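Local coordinates for protein AtRbcX1 (Arabidopsis thaliana, PDB 4GR2) that acts as a homodimeric chaperone in the chloroplast, helping the carbon-fixing enzyme Rubisco to assemble, at residues H20-F23 and T24-A27; R47-L50 and D51-V55; F61-T64 and L65-S69; S84-K88 and N89-W93. The protein carries 2 engineered substitutions. All blocks are in the same frame, centred on the assembly; numbering follows the deposited sequence.

Interaction 1. Residues H20-F23 and T24-A27; sequences HDFF and TYVA
Consecutive turns of the long alpha-helix 11-35, a central element of the all-helical RbcX fold, meet where the Phe22 ring lies over Val26 and beside Tyr25. The branch of Val26 that does the touching is CG2, which stands 4.0 Å from the centroid of the Phe22 ring and only 14° off the ring normal. This is a CH-pi contact on one face, made to the half of the ring nearer CE2. With CG anti to the backbone N (chi1 -174°), Phe22 runs alongside its own carbonyl, and this carries the ring to the next turn. Tyr25 takes another part of the same ring: CE1 of Phe22 comes within 3.8 Å of CD2 of Tyr25. These two rings have their planes near parallel, but are slid so far from one another that they hardly overlap, and their centroids are 5.7 Å apart. Lys14 of the second subunit packs on both residues. On another side of the helix, Phe23 sets its ring edge-to-face with Phe91, and Thr24 OG1 bonds to Arg83 NH1 of helix 70-90, its stronger polar partner. A weaker bond of 3.3 Å leads from Thr24 OG1 back to His20 O, which also accepts Thr24 N. On the backbone, Phe22 O receives Val26 N at 2.9 Å in a nearly straight bond of 168°.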
loop_
_atom_site.group_PDB
_atom_site.type_symbol
_atom_site.label_atom_id
_atom_site.label_comp_id
_atom_site.label_asym_id
_atom_site.label_seq_id
_atom_site.Cartn_x
_atom_site.Cartn_y
_atom_site.Cartn_z
ATOM N N HIS B 20 -7.267 -0.074 3.907
ATOM C CA HIS B 20 -8.035 -0.414 5.117
ATOM C C HIS B 20 -7.130 -0.354 6.361
ATOM O O HIS B 20 -7.385 0.404 7.303
ATOM C CB HIS B 20 -8.694 -1.798 4.931
ATOM C CG HIS B 20 -9.409 -2.308 6.150
ATOM N ND1 HIS B 20 -9.137 -3.538 6.714
ATOM C CD2 HIS B 20 -10.389 -1.761 6.906
ATOM C CE1 HIS B 20 -9.907 -3.723 7.768
ATOM N NE2 HIS B 20 -10.673 -2.656 7.911
ATOM N N ASP B 21 -6.031 -1.111 6.325
ATOM C CA ASP B 21 -5.087 -1.131 7.435
ATOM C C ASP B 21 -4.439 0.220 7.641
ATOM O O ASP B 21 -4.244 0.647 8.787
ATOM C CB ASP B 21 -4.012 -2.221 7.253
ATOM C CG ASP B 21 -4.555 -3.619 7.496
ATOM O OD1 ASP B 21 -5.479 -3.761 8.340
ATOM O OD2 ASP B 21 -4.056 -4.569 6.842
ATOM N N PHE B 22 -4.089 0.885 6.542
ATOM C CA PHE B 22 -3.562 2.251 6.629
ATOM C C PHE B 22 -4.567 3.194 7.340
ATOM O O PHE B 22 -4.175 4.005 8.170
ATOM C CB PHE B 22 -3.192 2.802 5.236
ATOM C CG PHE B 22 -2.515 4.146 5.282
ATOM C CD1 PHE B 22 -1.333 4.317 6.004
ATOM C CD2 PHE B 22 -3.069 5.248 4.634
ATOM C CE1 PHE B 22 -0.708 5.565 6.067
ATOM C CE2 PHE B 22 -2.445 6.497 4.689
ATOM C CZ PHE B 22 -1.279 6.657 5.397
ATOM N N PHE B 23 -5.850 3.084 7.004
ATOM C CA PHE B 23 -6.877 3.925 7.642
ATOM C C PHE B 23 -7.028 3.646 9.130
ATOM O O PHE B 23 -7.223 4.578 9.916
ATOM C CB PHE B 23 -8.227 3.805 6.929
ATOM C CG PHE B 23 -8.219 4.370 5.537
ATOM C CD1 PHE B 23 -7.468 5.493 5.245
ATOM C CD2 PHE B 23 -8.925 3.747 4.513
ATOM C CE1 PHE B 23 -7.443 6.015 3.949
ATOM C CE2 PHE B 23 -8.897 4.253 3.209
ATOM C CZ PHE B 23 -8.153 5.394 2.936
ATOM N N THR B 24 -6.924 2.379 9.524
ATOM C CA THR B 24 -6.889 2.036 10.961
ATOM C C THR B 24 -5.759 2.746 11.671
ATOM O O THR B 24 -5.932 3.256 12.764
ATOM C CB THR B 24 -6.717 0.533 11.186
ATOM O OG1 THR B 24 -7.791 -0.165 10.536
ATOM C CG2 THR B 24 -6.670 0.184 12.692
ATOM N N TYR B 25 -4.597 2.802 11.024
ATOM C CA TYR B 25 -3.426 3.455 11.593
ATOM C C TYR B 25 -3.571 4.980 11.673
ATOM O O TYR B 25 -3.178 5.588 12.671
ATOM C CB TYR B 25 -2.150 3.056 10.820
ATOM C CG TYR B 25 -1.088 4.131 10.791
ATOM C CD1 TYR B 25 -0.116 4.213 11.784
ATOM C CD2 TYR B 25 -1.065 5.077 9.769
ATOM C CE1 TYR B 25 0.852 5.214 11.755
ATOM C CE2 TYR B 25 -0.113 6.077 9.735
ATOM C CZ TYR B 25 0.845 6.140 10.726
ATOM O OH TYR B 25 1.788 7.143 10.669
ATOM N N VAL B 26 -4.092 5.598 10.611
ATOM C CA VAL B 26 -4.431 7.022 10.651
ATOM C C VAL B 26 -5.411 7.292 11.814
ATOM O O VAL B 26 -5.204 8.195 12.615
ATOM C CB VAL B 26 -5.079 7.506 9.333
ATOM C CG1 VAL B 26 -5.307 9.014 9.386
ATOM C CG2 VAL B 26 -4.208 7.162 8.133
ATOM N N ALA B 27 -6.445 6.472 11.921
ATOM C CA ALA B 27 -7.480 6.672 12.945
ATOM C C ALA B 27 -6.917 6.617 14.357
ATOM O O ALA B 27 -7.359 7.354 15.251
ATOM C CB ALA B 27 -8.555 5.650 12.794
#

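Interaction 2. Residues R47-L50 and D51-V55; sequences REFL and DTNSV
The carbonyl oxygen of Phe49 accepts Thr52 N in a weak, bent bond of 3.4 Å, and a second weak bond of 3.4 Å runs from Asn53 N to Leu50 O. Both span three residues, which marks the loosening C-terminal turn of helix 40-52, from which Asn53 leads the chain off in an extended conformation. Side chains tie the departing chain back to the helix. The amide of Asn53 lies flat over one face of the Phe49 ring, the two planes 2° from parallel, with CG of Asn53 3.5 Å from CZ of Phe49. CB of Asn53 adds to the cover, 3.5 Å from CE2 of Phe49. Anti placement of the Phe49 CG to the backbone N (chi1 -172°) lays the ring forward along the helix to meet that amide. The ring also reaches Phe61 and Leu65 of helix 58-68, so it is shared between two helices. Replacing Phe49 by an alanine would probably leave the Asn53 amide without its flat support and open a gap toward helix 58-68. Past the turn, the chain is held again by a purely apolar touch, CD2 of Leu50 standing 3.6 Å from CG1 of Val55.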
loop_
_atom_site.group_PDB
_atom_site.type_symbol
_atom_site.label_atom_id
_atom_site.label_comp_id
_atom_site.label_asym_id
_atom_site.label_seq_id
_atom_site.Cartn_x
_atom_site.Cartn_y
_atom_site.Cartn_z
ATOM N N ARG B 47 -1.325 4.889 24.989
ATOM C CA ARG B 47 0.113 4.859 24.767
ATOM C C ARG B 47 0.743 3.586 25.343
ATOM O O ARG B 47 1.685 3.023 24.766
ATOM C CB ARG B 47 0.764 6.118 25.357
ATOM C CG ARG B 47 2.271 6.023 25.556
ATOM C CD ARG B 47 2.947 7.386 25.466
ATOM N NE ARG B 47 3.017 7.863 24.087
ATOM C CZ ARG B 47 3.944 7.484 23.209
ATOM N NH1 ARG B 47 4.887 6.620 23.566
ATOM N NH2 ARG B 47 3.931 7.969 21.972
ATOM N N GLU B 48 0.216 3.124 26.474
ATOM C CA GLU B 48 0.705 1.883 27.072
ATOM C C GLU B 48 0.320 0.657 26.224
ATOM O O GLU B 48 1.121 -0.268 26.057
ATOM C CB GLU B 48 0.219 1.750 28.521
ATOM C CG GLU B 48 0.996 0.731 29.348
ATOM C CD GLU B 48 1.435 1.276 30.706
ATOM O OE1 GLU B 48 0.559 1.687 31.507
ATOM O OE2 GLU B 48 2.662 1.294 30.970
ATOM N N PHE B 49 -0.895 0.666 25.672
ATOM C CA PHE B 49 -1.395 -0.446 24.856
ATOM C C PHE B 49 -0.613 -0.591 23.547
ATOM O O PHE B 49 -0.325 -1.704 23.096
ATOM C CB PHE B 49 -2.890 -0.258 24.557
ATOM C CG PHE B 49 -3.531 -1.441 23.890
ATOM C CD1 PHE B 49 -4.009 -2.501 24.640
ATOM C CD2 PHE B 49 -3.653 -1.496 22.513
ATOM C CE1 PHE B 49 -4.588 -3.590 24.030
ATOM C CE2 PHE B 49 -4.240 -2.573 21.903
ATOM C CZ PHE B 49 -4.701 -3.624 22.655
ATOM N N LEU B 50 -0.277 0.545 22.944
ATOM C CA LEU B 50 0.441 0.582 21.675
ATOM C C LEU B 50 1.829 -0.069 21.753
ATOM O O LEU B 50 2.286 -0.679 20.780
ATOM C CB LEU B 50 0.552 2.028 21.179
ATOM C CG LEU B 50 -0.548 2.513 20.223
ATOM C CD1 LEU B 50 -0.564 4.028 20.145
ATOM C CD2 LEU B 50 -0.404 1.899 18.817
ATOM N N ASP B 51 2.486 0.071 22.906
ATOM C CA ASP B 51 3.792 -0.550 23.173
ATOM C C ASP B 51 3.833 -2.030 22.832
ATOM O O ASP B 51 4.690 -2.491 22.086
ATOM C CB ASP B 51 4.129 -0.428 24.654
ATOM C CG ASP B 51 4.888 0.826 24.974
ATOM O OD1 ASP B 51 4.715 1.826 24.243
ATOM O OD2 ASP B 51 5.665 0.802 25.953
ATOM N N THR B 52 2.891 -2.770 23.396
ATOM C CA THR B 52 2.884 -4.215 23.289
ATOM C C THR B 52 1.893 -4.722 22.255
ATOM O O THR B 52 1.683 -5.928 22.124
ATOM C CB THR B 52 2.524 -4.827 24.635
ATOM O OG1 THR B 52 1.242 -4.329 25.037
ATOM C CG2 THR B 52 3.571 -4.437 25.682
ATOM N N ASN B 53 1.270 -3.801 21.528
ATOM C CA ASN B 53 0.264 -4.187 20.547
ATOM C C ASN B 53 0.458 -3.472 19.232
ATOM O O ASN B 53 0.563 -2.248 19.189
ATOM C CB ASN B 53 -1.140 -3.936 21.082
ATOM C CG ASN B 53 -1.477 -4.841 22.226
ATOM O OD1 ASN B 53 -1.214 -4.513 23.381
ATOM N ND2 ASN B 53 -2.026 -6.008 21.916
ATOM N N SER B 54 0.500 -4.243 18.158
ATOM C CA SER B 54 0.853 -3.691 16.860
ATOM C C SER B 54 -0.319 -3.327 15.969
ATOM O O SER B 54 -1.160 -4.175 15.660
ATOM C CB SER B 54 1.682 -4.695 16.111
ATOM O OG SER B 54 0.987 -5.901 15.793
ATOM N N VAL B 55 -0.346 -2.078 15.529
ATOM C CA VAL B 55 -1.371 -1.618 14.582
ATOM C C VAL B 55 -1.318 -2.304 13.200
ATOM O O VAL B 55 -2.218 -2.087 12.387
ATOM C CB VAL B 55 -1.253 -0.102 14.354
ATOM C CG1 VAL B 55 -1.518 0.657 15.637
ATOM C CG2 VAL B 55 0.137 0.230 13.830
#

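Interaction 3. Residues F61-T64 and L65-S69. Engineered in segment 61-64: Leu62 (natural residue Cys).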
loop_
_atom_site.group_PDB
_atom_site.type_symbol
_atom_site.label_atom_id
_atom_site.label_comp_id
_atom_site.label_asym_id
_atom_site.label_seq_id
_atom_site.Cartn_x
_atom_site.Cartn_y
_atom_site.Cartn_z
ATOM N N PHE B 61 -5.454 -5.942 15.934
ATOM C CA PHE B 61 -5.171 -4.924 16.953
ATOM C C PHE B 61 -6.466 -4.395 17.610
ATOM O O PHE B 61 -6.529 -4.216 18.831
ATOM C CB PHE B 61 -4.398 -3.766 16.322
ATOM C CG PHE B 61 -4.245 -2.549 17.217
ATOM C CD1 PHE B 61 -3.156 -2.433 18.071
ATOM C CD2 PHE B 61 -5.168 -1.495 17.161
ATOM C CE1 PHE B 61 -2.996 -1.313 18.870
ATOM C CE2 PHE B 61 -5.020 -0.363 17.963
ATOM C CZ PHE B 61 -3.930 -0.272 18.821
ATOM N N LEU B 62 -7.489 -4.135 16.799
ATOM C CA LEU B 62 -8.744 -3.610 17.338
ATOM C C LEU B 62 -9.499 -4.669 18.132
ATOM O O LEU B 62 -10.079 -4.368 19.184
ATOM C CB LEU B 62 -9.636 -3.050 16.220
ATOM C CG LEU B 62 -9.125 -1.739 15.603
ATOM C CD1 LEU B 62 -9.932 -1.390 14.373
ATOM C CD2 LEU B 62 -9.184 -0.619 16.652
ATOM N N ALA B 63 -9.507 -5.900 17.623
ATOM C CA ALA B 63 -10.165 -7.006 18.321
ATOM C C ALA B 63 -9.540 -7.211 19.697
ATOM O O ALA B 63 -10.233 -7.484 20.688
ATOM C CB ALA B 63 -10.069 -8.274 17.508
ATOM N N THR B 64 -8.227 -7.057 19.752
ATOM C CA THR B 64 -7.490 -7.192 20.996
ATOM C C THR B 64 -7.773 -6.016 21.916
ATOM O O THR B 64 -7.919 -6.173 23.140
ATOM C CB THR B 64 -5.982 -7.279 20.717
ATOM O OG1 THR B 64 -5.727 -8.474 19.973
ATOM C CG2 THR B 64 -5.176 -7.303 22.014
ATOM N N LEU B 65 -7.847 -4.832 21.324
ATOM C CA LEU B 65 -8.104 -3.623 22.095
ATOM C C LEU B 65 -9.482 -3.638 22.753
ATOM O O LEU B 65 -9.665 -3.145 23.860
ATOM C CB LEU B 65 -7.985 -2.392 21.206
ATOM C CG LEU B 65 -8.192 -1.050 21.912
ATOM C CD1 LEU B 65 -7.098 -0.799 22.956
ATOM C CD2 LEU B 65 -8.284 0.093 20.883
ATOM N N MET B 66 -10.476 -4.189 22.089
ATOM C CA MET B 66 -11.785 -4.094 22.715
ATOM C C MET B 66 -12.069 -5.210 23.712
ATOM O O MET B 66 -13.069 -5.171 24.434
ATOM C CB MET B 66 -12.891 -3.950 21.693
ATOM C CG MET B 66 -12.943 -5.013 20.688
ATOM S SD MET B 66 -13.559 -4.240 19.190
ATOM C CE MET B 66 -14.405 -5.615 18.461
ATOM N N ARG B 67 -11.177 -6.186 23.757
ATOM C CA ARG B 67 -11.265 -7.257 24.733
ATOM C C ARG B 67 -10.390 -6.919 25.936
ATOM O O ARG B 67 -10.405 -7.627 26.938
ATOM C CB ARG B 67 -10.845 -8.581 24.104
ATOM C CG ARG B 67 -11.934 -9.213 23.263
ATOM C CD ARG B 67 -11.378 -10.248 22.307
ATOM N NE ARG B 67 -12.427 -10.840 21.474
ATOM C CZ ARG B 67 -13.057 -10.212 20.478
ATOM N NH1 ARG B 67 -12.766 -8.950 20.168
ATOM N NH2 ARG B 67 -13.982 -10.851 19.782
ATOM N N ARG B 68 -9.649 -5.820 25.842
ATOM C CA ARG B 68 -8.722 -5.428 26.898
ATOM C C ARG B 68 -9.453 -4.960 28.160
ATOM O O ARG B 68 -9.082 -5.328 29.266
ATOM C CB ARG B 68 -7.758 -4.356 26.385
ATOM C CG ARG B 68 -6.908 -3.705 27.441
ATOM C CD ARG B 68 -6.024 -4.693 28.224
ATOM N NE ARG B 68 -5.183 -3.930 29.145
ATOM C CZ ARG B 68 -5.584 -3.485 30.333
ATOM N NH1 ARG B 68 -6.806 -3.765 30.784
ATOM N NH2 ARG B 68 -4.755 -2.779 31.085
ATOM N N SER B 69 -10.491 -4.150 27.987
ATOM C CA SER B 69 -11.334 -3.725 29.095
ATOM C C SER B 69 -12.555 -3.062 28.485
ATOM O O SER B 69 -12.588 -2.824 27.280
ATOM C CB SER B 69 -10.585 -2.772 30.041
ATOM O OG SER B 69 -10.706 -1.409 29.677
#
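Ala63 O and the side chain of Arg67 form the main polar contact in this last stretch of helix 58-68. NH1 of Arg67 donates to Ala63 O at 3.0 Å, with an N-H...O angle of 148°. The oxygen sits at the guanidinium edge, though 19° out of its plane, and the donor approaches well to the side of the C=O direction. The Arg67 chain runs extended past the carbonyl from CG to NE, with CD of Arg67 3.4 Å from Ala63 O, and a bend at the last torsion swings NH1 back to that oxygen. The backbone N of Arg67 adds little: its bonds to Ala63 O and to Thr64 O, the latter 3.3 Å, are both weak, and the side chain thus makes up part of what the slackening helix end gives away. Just before this the helix bonds are regular, with Leu65 N bonded to Phe61 O and Met66 N to Leu62 O, each at 2.9 Å. Met66 places CG between its backbone N and carbonyl carbon (chi1 56°), which brings CG to 3.3 Å from Leu62 O. More loosely, CD2 of Leu65 lies 4.4 Å from CE2 of Phe61 and equally far from CD2 of Leu62, an engineered residue. Farther out, Ser69 is the N-cap of the next helix, its OG also bonded to His72 ND1. Phe61 and Leu65 face Phe49 of helix 40-52, Leu62 and Met66 lie against helix 70-90, and Leu111 and Tyr115 of the second subunit cover the Ala63 and Arg67 side.

Interaction 4. Residues S84-K88 and N89-W93; sequences SAYAK and NDFEW. Engineered in segment 84-88: Ala87 (natural residue Cys).
A wide pi-type turn lies near the C-terminal end of helix 70-90, and Tyr86 and Phe91 meet across it. Tyr86 O accepts two backbone donors: Phe91 N at 2.8 Å in a nearly straight bond of 170°, and Asp90 N at 2.9 Å from above the carbonyl plane. Because its CG is anti to the backbone N (chi1 -180°), the Tyr86 ring extends along the helix and lays one face over the start of Phe91. CE2 of Tyr86 comes 3.5 Å from Phe91 CD1, and OH of Tyr86 lies at the edge of the Phe91 ring, the two planes inclined at 59°. CD1 of Tyr86 meanwhile rests 3.6 Å from CB of Asp90. With a serine in place of Tyr86, the Phe91 ring is likely to lose the cover of CE2 and OH and to be freer to turn on this side. After Phe91 the chain makes an inverse gamma turn centred on Glu92, the N-cap residue of helix 93-118, so this is the tight connection between helices 70-90 and 93-118 of the all-helical RbcX fold. It is bridged by Trp93, whose NE1 donates to the backbone O of the engineered residue Ala87 at 2.9 Å, lying in the carbonyl plane. Phe91 CD2 sits over the middle of the Trp93 rings. Across the dimer, Lys88 NZ forms a salt bridge with Asp105 of the second subunit, while Lys97 of that subunit makes a cation-pi contact with Trp93. A water donates to Ala87 O at 2.7 Å and to Phe91 O at 3.0 Å.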
loop_
_atom_site.group_PDB
_atom_site.type_symbol
_atom_site.label_atom_id
_atom_site.label_comp_id
_atom_site.label_asym_id
_atom_site.label_seq_id
_atom_site.Cartn_x
_atom_site.Cartn_y
_atom_site.Cartn_z
ATOM N N SER B 84 -13.766 5.225 9.859
ATOM C CA SER B 84 -14.804 5.221 8.827
ATOM C C SER B 84 -15.015 6.634 8.274
ATOM O O SER B 84 -15.080 6.848 7.053
ATOM C CB SER B 84 -16.120 4.649 9.350
ATOM O OG SER B 84 -16.996 4.391 8.268
ATOM N N ALA B 85 -15.091 7.594 9.187
ATOM C CA ALA B 85 -15.310 8.977 8.821
ATOM C C ALA B 85 -14.138 9.532 8.022
ATOM O O ALA B 85 -14.345 10.213 7.025
ATOM C CB ALA B 85 -15.589 9.833 10.061
ATOM N N TYR B 86 -12.915 9.252 8.464
ATOM C CA TYR B 86 -11.730 9.741 7.761
ATOM C C TYR B 86 -11.684 9.286 6.298
ATOM O O TYR B 86 -11.489 10.094 5.382
ATOM C CB TYR B 86 -10.444 9.315 8.455
ATOM C CG TYR B 86 -9.242 9.835 7.715
ATOM C CD1 TYR B 86 -8.933 11.186 7.748
ATOM C CD2 TYR B 86 -8.442 8.993 6.939
ATOM C CE1 TYR B 86 -7.856 11.689 7.057
ATOM C CE2 TYR B 86 -7.348 9.493 6.237
ATOM C CZ TYR B 86 -7.066 10.842 6.301
ATOM O OH TYR B 86 -5.991 11.375 5.629
ATOM N N ALA B 87 -11.882 7.990 6.096
ATOM C CA ALA B 87 -11.765 7.370 4.792
ATOM C C ALA B 87 -12.873 7.851 3.843
ATOM O O ALA B 87 -12.634 8.135 2.662
ATOM C CB ALA B 87 -11.807 5.858 4.945
ATOM N N LYS B 88 -14.090 7.940 4.365
ATOM C CA LYS B 88 -15.244 8.262 3.529
ATOM C C LYS B 88 -15.442 9.762 3.344
ATOM O O LYS B 88 -16.167 10.181 2.437
ATOM C CB LYS B 88 -16.507 7.632 4.101
ATOM C CG LYS B 88 -16.584 6.133 3.929
ATOM C CD LYS B 88 -17.612 5.529 4.877
ATOM C CE LYS B 88 -17.884 4.073 4.522
ATOM N NZ LYS B 88 -19.036 3.531 5.297
ATOM N N ASN B 89 -14.789 10.572 4.179
ATOM C CA ASN B 89 -15.093 11.997 4.224
ATOM C C ASN B 89 -13.885 12.915 4.099
ATOM O O ASN B 89 -13.963 13.949 3.444
ATOM C CB ASN B 89 -15.906 12.357 5.490
ATOM C CG ASN B 89 -17.256 11.603 5.582
ATOM O OD1 ASN B 89 -17.907 11.315 4.568
ATOM N ND2 ASN B 89 -17.678 11.297 6.811
ATOM N N ASP B 90 -12.765 12.557 4.707
ATOM C CA ASP B 90 -11.633 13.484 4.744
ATOM C C ASP B 90 -10.491 13.124 3.787
ATOM O O ASP B 90 -9.898 14.013 3.178
ATOM C CB ASP B 90 -11.066 13.582 6.155
ATOM C CG ASP B 90 -12.085 14.074 7.137
ATOM O OD1 ASP B 90 -13.023 14.765 6.685
ATOM O OD2 ASP B 90 -11.951 13.770 8.339
ATOM N N PHE B 91 -10.155 11.837 3.707
ATOM C CA PHE B 91 -9.037 11.382 2.879
ATOM C C PHE B 91 -9.211 11.854 1.438
ATOM O O PHE B 91 -10.243 11.598 0.808
ATOM C CB PHE B 91 -8.923 9.859 2.900
ATOM C CG PHE B 91 -7.659 9.324 2.237
ATOM C CD1 PHE B 91 -6.417 9.543 2.815
ATOM C CD2 PHE B 91 -7.731 8.564 1.067
ATOM C CE1 PHE B 91 -5.244 9.036 2.228
ATOM C CE2 PHE B 91 -6.566 8.037 0.482
ATOM C CZ PHE B 91 -5.320 8.280 1.077
ATOM N N GLU B 92 -8.189 12.523 0.911
ATOM C CA GLU B 92 -8.283 13.083 -0.436
ATOM C C GLU B 92 -7.872 12.074 -1.498
ATOM O O GLU B 92 -6.749 12.101 -1.995
ATOM C CB GLU B 92 -7.486 14.386 -0.529
ATOM C CG GLU B 92 -8.080 15.516 0.308
ATOM C CD GLU B 92 -7.076 16.604 0.605
ATOM O OE1 GLU B 92 -7.360 17.459 1.468
ATOM O OE2 GLU B 92 -5.998 16.598 -0.023
ATOM N N TRP B 93 -8.815 11.199 -1.835
ATOM C CA TRP B 93 -8.608 10.095 -2.766
ATOM C C TRP B 93 -7.971 10.529 -4.080
ATOM O O TRP B 93 -6.937 9.997 -4.473
ATOM C CB TRP B 93 -9.938 9.371 -3.034
ATOM C CG TRP B 93 -10.382 8.530 -1.860
ATOM C CD1 TRP B 93 -11.187 8.913 -0.816
ATOM C CD2 TRP B 93 -10.012 7.169 -1.609
ATOM N NE1 TRP B 93 -11.351 7.859 0.065
ATOM C CE2 TRP B 93 -10.639 6.779 -0.405
ATOM C CE3 TRP B 93 -9.214 6.232 -2.300
ATOM C CZ2 TRP B 93 -10.485 5.498 0.135
ATOM C CZ3 TRP B 93 -9.074 4.955 -1.768
ATOM C CH2 TRP B 93 -9.702 4.601 -0.558
HETATM O O HOH W 1 -12.927 10.509 1.422
#

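Interaction 1 is the buried one, near the centre of the chain, whereas interaction 2 lies at the surface and interactions 3 and 4 are partly buried. Regular helix bonding and aromatic packing mark interaction 1; the other three sit at helix ends, where weak or bifurcated backbone bonds are helped by side chains: an amide on a ring in interaction 2, a guanidinium in interaction 3, an indole N-H in interaction 4. Interaction 1 touches interaction 4 through Phe23 and Val26, and interaction 3 through Thr24. Interactions 2 and 3 join helices 40-52 and 58-68. Interactions 2 and 4, about 24 Å apart between centres, do not meet; interactions 1, 3 and 4 all touch the second subunit.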